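PDB 2WAN: pullulanase from Bacillus acidopullulyticus, which hydrolyses the alpha-1,6-glucosidic linkages of pullulan and probably the alpha-1,6 branch points of starch-derived polysaccharides. Local coordinates for residues R397-N402 with I497-P502; V491-S496 with V516-Y521. All coordinates share one frame; numbering follows the deposited sequence.

Interaction 1 (R397-N402 with I497-P502); sequences RAISVN and IDETQP
Val-401 and Asn-402 rest on the side chain of Glu-499, the second residue of a type I beta turn running from Asp-498 to Gln-501. The turn belongs to the long loop that follows strand 485-488 of the catalytic (beta/alpha)8 barrel. Its partner, 397-402, is the irregular link between strands 388-391 and 406-407 of the preceding beta sheet, so the contact ties a beta-rich domain to the barrel loop. Glu-499 stretches out fully beyond CG and runs alongside the Asn-402 side chain in the opposite sense, with amide and carboxylate planes 27° apart. Glu-499 OE1 accepts the backbone N of Asn-402 at 2.9 Å; the N-H points almost straight at the oxygen (174°), yet arrives from above the carboxylate plane. The other oxygen, Glu-499 OE2, is salt-bridged to Arg-530 and has Ile-399 CD1 beside it at 4.1 Å. Val-401 comes in at a slant. Val-401 CG1 lies opposite the backbone N (chi1 179°), which sets that methyl over Glu-499 CB at 3.8 Å and next to Thr-500 CG2 at 4.0 Å; on the backbone side Val-401 is held by Glu-347, which takes its N-H. The amide of Asn-402 reaches Asp-498 as well, its CG 3.7 Å from Asp-498 OD1. That oxygen also shapes the turn from within as the acceptor of an Asx turn. With an alanine here, the hydroxyl and the backbone N-H of Thr-500 would probably both lose their common acceptor, and the turn facing Asn-402 would be freer to shift. Both donors approach Asp-498 OD1 from the same face of the carboxylate, Thr-500 N at 2.8 Å and Thr-500 OG1 at 2.7 Å.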
ATOM      1  N   ARG A 397      19.949  11.648  -4.846  1.00 10.90           N
ATOM      2  CA  ARG A 397      19.871  11.709  -3.389  1.00 10.47           C
ATOM      3  C   ARG A 397      19.721  13.123  -2.846  1.00 11.01           C
ATOM      4  O   ARG A 397      19.497  13.294  -1.644  1.00 11.20           O
ATOM      5  CB  ARG A 397      21.108  11.082  -2.734  1.00 10.92           C
ATOM      6  CG  ARG A 397      21.521   9.711  -3.261  1.00 11.77           C
ATOM      7  CD  ARG A 397      20.345   8.728  -3.403  1.00 11.13           C
ATOM      8  NE  ARG A 397      20.854   7.352  -3.500  1.00 12.39           N
ATOM      9  CZ  ARG A 397      20.098   6.292  -3.772  1.00 11.59           C
ATOM     10  NH1 ARG A 397      18.800   6.429  -4.006  1.00 14.23           N
ATOM     11  NH2 ARG A 397      20.641   5.081  -3.801  1.00 18.36           N
ATOM     12  N   ALA A 398      19.903  14.120  -3.714  1.00 10.35           N
ATOM     13  CA  ALA A 398      19.763  15.541  -3.382  1.00 11.68           C
ATOM     14  C   ALA A 398      19.400  16.277  -4.687  1.00  9.36           C
ATOM     15  O   ALA A 398      19.511  15.693  -5.783  1.00 10.96           O
ATOM     16  CB  ALA A 398      21.060  16.080  -2.787  1.00  9.63           C
ATOM     17  N   ILE A 399      18.925  17.511  -4.552  1.00 10.35           N
ATOM     18  CA  ILE A 399      18.375  18.282  -5.676  1.00 11.34           C
ATOM     19  C   ILE A 399      18.688  19.782  -5.589  1.00 10.60           C
ATOM     20  O   ILE A 399      19.054  20.299  -4.531  1.00 11.27           O
ATOM     21  CB  ILE A 399      16.825  18.132  -5.759  1.00 10.56           C
ATOM     22  CG1 ILE A 399      16.189  18.415  -4.383  1.00 13.05           C
ATOM     23  CG2 ILE A 399      16.424  16.764  -6.328  1.00 13.16           C
ATOM     24  CD1 ILE A 399      14.615  18.549  -4.399  1.00 11.82           C
ATOM     25  N   SER A 400      18.526  20.486  -6.708  1.00 10.31           N
ATOM     26  CA  SER A 400      18.424  21.931  -6.653  1.00 10.53           C
ATOM     27  C   SER A 400      17.080  22.248  -6.002  1.00 11.89           C
ATOM     28  O   SER A 400      16.221  21.354  -5.893  1.00 12.24           O
ATOM     29  CB  SER A 400      18.455  22.508  -8.066  1.00 13.67           C
ATOM     30  OG  SER A 400      17.367  22.002  -8.817  1.00 13.39           O
ATOM     31  N   VAL A 401      16.893  23.507  -5.598  1.00 11.61           N
ATOM     32  CA  VAL A 401      15.596  23.962  -5.069  1.00 11.47           C
ATOM     33  C   VAL A 401      14.513  23.616  -6.091  1.00 14.26           C
ATOM     34  O   VAL A 401      14.679  23.891  -7.297  1.00 14.50           O
ATOM     35  CB  VAL A 401      15.605  25.483  -4.766  1.00 12.45           C
ATOM     36  CG1 VAL A 401      14.242  25.956  -4.228  1.00 12.87           C
ATOM     37  CG2 VAL A 401      16.681  25.800  -3.739  1.00 13.74           C
ATOM     38  N   ASN A 402      13.426  22.987  -5.623  1.00 13.17           N
ATOM     39  CA  ASN A 402      12.303  22.571  -6.494  1.00 14.86           C
ATOM     40  C   ASN A 402      12.623  21.495  -7.534  1.00 13.60           C
ATOM     41  O   ASN A 402      11.836  21.251  -8.474  1.00 12.48           O
ATOM     42  CB  ASN A 402      11.631  23.777  -7.170  1.00 13.05           C
ATOM     43  CG  ASN A 402      10.781  24.599  -6.208  1.00 15.50           C
ATOM     44  OD1 ASN A 402      10.686  25.834  -6.339  1.00 19.46           O
ATOM     45  ND2 ASN A 402      10.139  23.927  -5.263  1.00 11.80           N
ATOM     46  N   ILE A 497       4.422  21.536  -2.577  1.00 13.45           N
ATOM     47  CA  ILE A 497       4.989  22.700  -1.914  1.00 13.14           C
ATOM     48  C   ILE A 497       6.146  23.245  -2.750  1.00 15.38           C
ATOM     49  O   ILE A 497       7.089  22.521  -3.083  1.00 14.59           O
ATOM     50  CB  ILE A 497       5.469  22.379  -0.460  1.00 11.11           C
ATOM     51  CG1 ILE A 497       4.271  21.922   0.404  1.00 13.09           C
ATOM     52  CG2 ILE A 497       6.245  23.602   0.150  1.00 15.25           C
ATOM     53  CD1 ILE A 497       4.634  21.588   1.867  1.00 14.62           C
ATOM     54  N   ASP A 498       6.033  24.514  -3.123  1.00 15.85           N
ATOM     55  CA  ASP A 498       7.118  25.249  -3.760  1.00 14.02           C
ATOM     56  C   ASP A 498       8.130  25.548  -2.662  1.00 13.51           C
ATOM     57  O   ASP A 498       7.804  26.210  -1.693  1.00 15.46           O
ATOM     58  CB  ASP A 498       6.545  26.541  -4.377  1.00 16.72           C
ATOM     59  CG  ASP A 498       7.609  27.479  -4.962  1.00 21.16           C
ATOM     60  OD1 ASP A 498       8.836  27.331  -4.751  1.00 19.62           O
ATOM     61  OD2 ASP A 498       7.178  28.422  -5.653  1.00 24.08           O
ATOM     62  N   GLU A 499       9.355  25.040  -2.811  1.00 14.53           N
ATOM     63  CA  GLU A 499      10.391  25.215  -1.783  1.00 14.09           C
ATOM     64  C   GLU A 499      10.835  26.650  -1.547  1.00 15.43           C
ATOM     65  O   GLU A 499      11.526  26.927  -0.559  1.00 14.90           O
ATOM     66  CB  GLU A 499      11.599  24.322  -2.068  1.00 13.92           C
ATOM     67  CG  GLU A 499      11.291  22.833  -1.831  1.00 15.77           C
ATOM     68  CD  GLU A 499      12.478  21.911  -2.117  1.00 14.51           C
ATOM     69  OE1 GLU A 499      13.463  22.345  -2.773  1.00 13.25           O
ATOM     70  OE2 GLU A 499      12.422  20.728  -1.695  1.00 12.81           O
ATOM     71  N   THR A 500      10.471  27.564  -2.455  1.00 15.69           N
ATOM     72  CA  THR A 500      10.730  28.987  -2.211  1.00 17.38           C
ATOM     73  C   THR A 500       9.629  29.599  -1.348  1.00 19.60           C
ATOM     74  O   THR A 500       9.768  30.737  -0.884  1.00 20.53           O
ATOM     75  CB  THR A 500      10.880  29.832  -3.527  1.00 17.28           C
ATOM     76  OG1 THR A 500       9.626  29.891  -4.213  1.00 15.72           O
ATOM     77  CG2 THR A 500      11.940  29.244  -4.439  1.00 17.75           C
ATOM     78  N   GLN A 501       8.542  28.841  -1.160  1.00 18.45           N
ATOM     79  CA  GLN A 501       7.432  29.247  -0.294  0.50 20.95           C
ATOM     80  C   GLN A 501       7.130  28.095   0.663  1.00 20.10           C
ATOM     81  O   GLN A 501       6.064  27.461   0.587  1.00 21.21           O
ATOM     82  CB  GLN A 501       6.208  29.614  -1.135  0.50 22.18           C
ATOM     83  CG  GLN A 501       6.408  30.855  -1.988  0.50 23.65           C
ATOM     84  CD  GLN A 501       5.300  31.054  -2.997  0.50 30.84           C
ATOM     85  OE1 GLN A 501       4.421  30.205  -3.146  0.50 34.64           O
ATOM     86  NE2 GLN A 501       5.334  32.181  -3.697  0.50 30.03           N
ATOM     87  N   PRO A 502       8.082  27.803   1.577  1.00 18.62           N
ATOM     88  CA  PRO A 502       8.012  26.528   2.307  1.00 19.40           C
ATOM     89  C   PRO A 502       6.972  26.450   3.424  1.00 21.14           C
ATOM     90  O   PRO A 502       6.863  25.413   4.084  1.00 22.95           O
ATOM     91  CB  PRO A 502       9.416  26.394   2.891  1.00 18.30           C
ATOM     92  CG  PRO A 502       9.846  27.815   3.134  1.00 20.82           C
ATOM     93  CD  PRO A 502       9.231  28.622   2.019  1.00 17.17           C
TER

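Interaction 2 (V491-S496 with V516-Y521)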
ATOM      1  N   VAL A 491       7.839  12.264   4.222  1.00  8.90           N
ATOM      2  CA  VAL A 491       9.052  13.103   4.141  1.00  9.13           C
ATOM      3  C   VAL A 491       9.894  12.837   2.873  1.00 11.34           C
ATOM      4  O   VAL A 491      10.965  13.417   2.713  1.00  9.64           O
ATOM      5  CB  VAL A 491       9.915  13.022   5.424  1.00 11.09           C
ATOM      6  CG1 VAL A 491       9.098  13.468   6.664  1.00 10.40           C
ATOM      7  CG2 VAL A 491      10.535  11.608   5.608  1.00  9.38           C
ATOM      8  N   GLU A 492       9.441  11.949   1.989  1.00  9.20           N
ATOM      9  CA  GLU A 492      10.064  11.864   0.651  1.00  9.79           C
ATOM     10  C   GLU A 492       9.526  13.018  -0.188  1.00 11.44           C
ATOM     11  O   GLU A 492       8.306  13.235  -0.254  1.00 11.05           O
ATOM     12  CB  GLU A 492       9.776  10.533  -0.033  1.00 10.84           C
ATOM     13  CG  GLU A 492      10.374   9.350   0.719  1.00  8.90           C
ATOM     14  CD  GLU A 492      10.032   7.999   0.126  1.00 12.71           C
ATOM     15  OE1 GLU A 492       9.092   7.900  -0.703  1.00 12.81           O
ATOM     16  OE2 GLU A 492      10.711   7.019   0.527  1.00 12.83           O
ATOM     17  N   GLU A 493      10.450  13.753  -0.818  1.00  9.60           N
ATOM     18  CA  GLU A 493      10.153  14.948  -1.615  1.00  9.44           C
ATOM     19  C   GLU A 493       8.893  14.847  -2.476  1.00 10.01           C
ATOM     20  O   GLU A 493       8.766  13.957  -3.329  1.00 10.34           O
ATOM     21  CB  GLU A 493      11.343  15.272  -2.534  1.00 11.76           C
ATOM     22  CG  GLU A 493      11.167  16.563  -3.341  1.00  8.82           C
ATOM     23  CD  GLU A 493      11.446  17.831  -2.558  1.00 11.75           C
ATOM     24  OE1 GLU A 493      11.841  17.756  -1.379  1.00 11.66           O
ATOM     25  OE2 GLU A 493      11.231  18.929  -3.123  1.00 12.72           O
ATOM     26  N   PHE A 494       7.988  15.786  -2.245  1.00 10.58           N
ATOM     27  CA  PHE A 494       6.733  15.846  -2.975  1.00 12.25           C
ATOM     28  C   PHE A 494       6.566  17.176  -3.722  1.00 12.35           C
ATOM     29  O   PHE A 494       7.280  18.154  -3.462  1.00 13.51           O
ATOM     30  CB  PHE A 494       5.532  15.517  -2.057  1.00 11.08           C
ATOM     31  CG  PHE A 494       5.493  16.293  -0.761  1.00 12.24           C
ATOM     32  CD1 PHE A 494       4.919  17.563  -0.717  1.00 10.58           C
ATOM     33  CD2 PHE A 494       6.002  15.742   0.434  1.00  8.49           C
ATOM     34  CE1 PHE A 494       4.857  18.287   0.477  1.00 10.26           C
ATOM     35  CE2 PHE A 494       5.935  16.460   1.632  1.00  9.39           C
ATOM     36  CZ  PHE A 494       5.365  17.734   1.658  1.00 10.56           C
ATOM     37  N   ASN A 495       5.611  17.216  -4.647  1.00 12.00           N
ATOM     38  CA  ASN A 495       5.517  18.325  -5.598  1.00 14.02           C
ATOM     39  C   ASN A 495       4.711  19.545  -5.133  1.00 14.91           C
ATOM     40  O   ASN A 495       4.916  20.662  -5.637  1.00 15.77           O
ATOM     41  CB  ASN A 495       4.956  17.786  -6.927  1.00 14.77           C
ATOM     42  CG  ASN A 495       5.023  18.808  -8.049  1.00 17.47           C
ATOM     43  OD1 ASN A 495       6.115  19.161  -8.529  1.00 16.92           O
ATOM     44  ND2 ASN A 495       3.857  19.320  -8.451  1.00 15.60           N
ATOM     45  N   SER A 496       3.804  19.346  -4.165  1.00 14.90           N
ATOM     46  CA  SER A 496       2.747  20.328  -3.869  1.00 17.24           C
ATOM     47  C   SER A 496       3.222  21.590  -3.146  1.00 18.24           C
ATOM     48  O   SER A 496       2.522  22.613  -3.123  1.00 20.29           O
ATOM     49  CB  SER A 496       1.598  19.661  -3.103  1.00 18.61           C
ATOM     50  OG  SER A 496       2.090  18.847  -2.043  1.00 19.24           O
ATOM     51  N   VAL A 516      14.893  11.615  -1.774  1.00  9.31           N
ATOM     52  CA  VAL A 516      15.307  12.938  -1.279  1.00  8.73           C
ATOM     53  C   VAL A 516      14.346  13.361  -0.155  1.00  9.12           C
ATOM     54  O   VAL A 516      13.141  13.216  -0.309  1.00 11.44           O
ATOM     55  CB  VAL A 516      15.243  14.020  -2.406  1.00  9.54           C
ATOM     56  CG1 VAL A 516      15.625  15.414  -1.886  1.00 11.41           C
ATOM     57  CG2 VAL A 516      16.121  13.614  -3.637  1.00 10.38           C
ATOM     58  N   PRO A 517      14.878  13.890   0.976  1.00 10.89           N
ATOM     59  CA  PRO A 517      14.015  14.427   2.029  1.00 11.09           C
ATOM     60  C   PRO A 517      13.282  15.681   1.578  1.00 11.14           C
ATOM     61  O   PRO A 517      13.854  16.514   0.861  1.00 10.91           O
ATOM     62  CB  PRO A 517      15.010  14.800   3.142  1.00 10.42           C
ATOM     63  CG  PRO A 517      16.204  13.932   2.884  1.00 11.23           C
ATOM     64  CD  PRO A 517      16.300  13.941   1.381  1.00 10.72           C
ATOM     65  N   GLU A 518      12.025  15.814   1.998  1.00  8.09           N
ATOM     66  CA  GLU A 518      11.261  17.030   1.710  1.00  9.48           C
ATOM     67  C   GLU A 518      11.979  18.307   2.179  1.00  9.89           C
ATOM     68  O   GLU A 518      12.341  18.434   3.354  1.00 10.80           O
ATOM     69  CB  GLU A 518       9.862  16.943   2.323  1.00  9.12           C
ATOM     70  CG  GLU A 518       9.058  18.252   2.169  1.00 11.50           C
ATOM     71  CD  GLU A 518       8.845  18.667   0.721  1.00 10.83           C
ATOM     72  OE1 GLU A 518       8.733  17.782  -0.152  1.00 12.40           O
ATOM     73  OE2 GLU A 518       8.757  19.910   0.437  1.00 11.99           O
ATOM     74  N   GLY A 519      12.133  19.264   1.262  1.00 10.18           N
ATOM     75  CA  GLY A 519      12.873  20.498   1.552  1.00 10.96           C
ATOM     76  C   GLY A 519      12.173  21.451   2.495  1.00 11.91           C
ATOM     77  O   GLY A 519      12.819  22.154   3.284  1.00 10.66           O
ATOM     78  N   ALA A 520      10.841  21.477   2.422  1.00 11.58           N
ATOM     79  CA  ALA A 520      10.039  22.431   3.211  1.00 10.39           C
ATOM     80  C   ALA A 520      10.263  22.252   4.720  1.00 12.80           C
ATOM     81  O   ALA A 520      10.134  23.207   5.478  1.00 12.07           O
ATOM     82  CB  ALA A 520       8.530  22.307   2.870  1.00  9.93           C
ATOM     83  N   TYR A 521      10.635  21.040   5.140  1.00 10.62           N
ATOM     84  CA  TYR A 521      10.858  20.762   6.569  1.00  9.92           C
ATOM     85  C   TYR A 521      12.312  20.972   7.014  1.00 11.06           C
ATOM     86  O   TYR A 521      12.622  20.795   8.191  1.00 10.91           O
ATOM     87  CB  TYR A 521      10.383  19.325   6.913  1.00  9.07           C
ATOM     88  CG  TYR A 521       8.979  18.998   6.446  1.00 11.41           C
ATOM     89  CD1 TYR A 521       7.956  19.952   6.535  1.00 10.75           C
ATOM     90  CD2 TYR A 521       8.664  17.733   5.929  1.00  9.69           C
ATOM     91  CE1 TYR A 521       6.646  19.668   6.091  1.00 11.91           C
ATOM     92  CE2 TYR A 521       7.345  17.433   5.477  1.00  8.79           C
ATOM     93  CZ  TYR A 521       6.353  18.421   5.579  1.00 10.28           C
ATOM     94  OH  TYR A 521       5.073  18.154   5.155  1.00 12.64           O
TER
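Glu-518 reaches back across Glu-493 and Phe-494, and every atom of its side chain has something to touch. Glu-518 CB sits 3.7 Å from Val-491 O, the carbonyl that also accepts the backbone N-H of Glu-518. With CG anti to the backbone N and the chain bent at the next bond (chi2 60°), the side chain is brought against the rings of Phe-494 and Tyr-521. Glu-518 CG lies 3.6 Å from Phe-494 CE2 and at the same time covers one face of the Tyr-521 ring, toward its rim. Glu-518 CD continues along the phenyl group, 3.7 Å from Phe-494 CZ, with the carboxylate stacked on the ring at 23° between planes. These side chains branch from an antiparallel bridge, the non-hydrogen-bonded pair Glu-492 and Pro-517, flanked by the backbone bonds Glu-518 N to Val-491 O and Glu-493 N to Val-516 O. It lies inside the long excursion between strand 485-488 and helix 529-543 of the barrel, where 492-494 also pairs with 511-513. Further out, Glu-518 OE1 stands 3.4 Å above the plane of the Phe-494 ring, over its centre, and accepts the backbone N of Phe-494 at 3.0 Å in a nearly straight bond (174°). It also faces Glu-493 OE1 at 3.3 Å, two acceptors whose repulsion is probably eased by Arg-530, salt-bridged to that Glu-493 oxygen, while Arg-512 holds Glu-493 OE2. Glu-493 OE1 turns its syn lone pair to Gly-519 N. At the edge of the Phe-494 ring, CZ meets Tyr-521 OH at 3.5 Å. The last atom, Glu-518 OE2, turns back to its own segment and takes the N-H of Ala-520 at 3.3 Å, on its anti side.

Interactions 1 and 2 have centres about 7 Å apart and alternate along the chain: 491-496 runs directly into 497-502, and the excursion between strand 485-488 and helix 529-543 supplies both sides of interaction 2 and one side of interaction 1. They meet at two buried acids, Glu-499 OE2 lying 2.6 Å from Glu-493 OE2, so close that a proton may well be shared between them. Arg-530 forms salt bridges with both residues, and Gly-519 N, hydrogen-bonded to Glu-493 OE1, also makes a weak hydrogen bond to Glu-499 OE2. Ile-399 packs beside the acidic pair, its CD1 3.6 Å from Glu-493 OE2. Arg-397 C against Val-516 CG2, at 3.7 Å, is a further packing contact between 397-402 and 516-521.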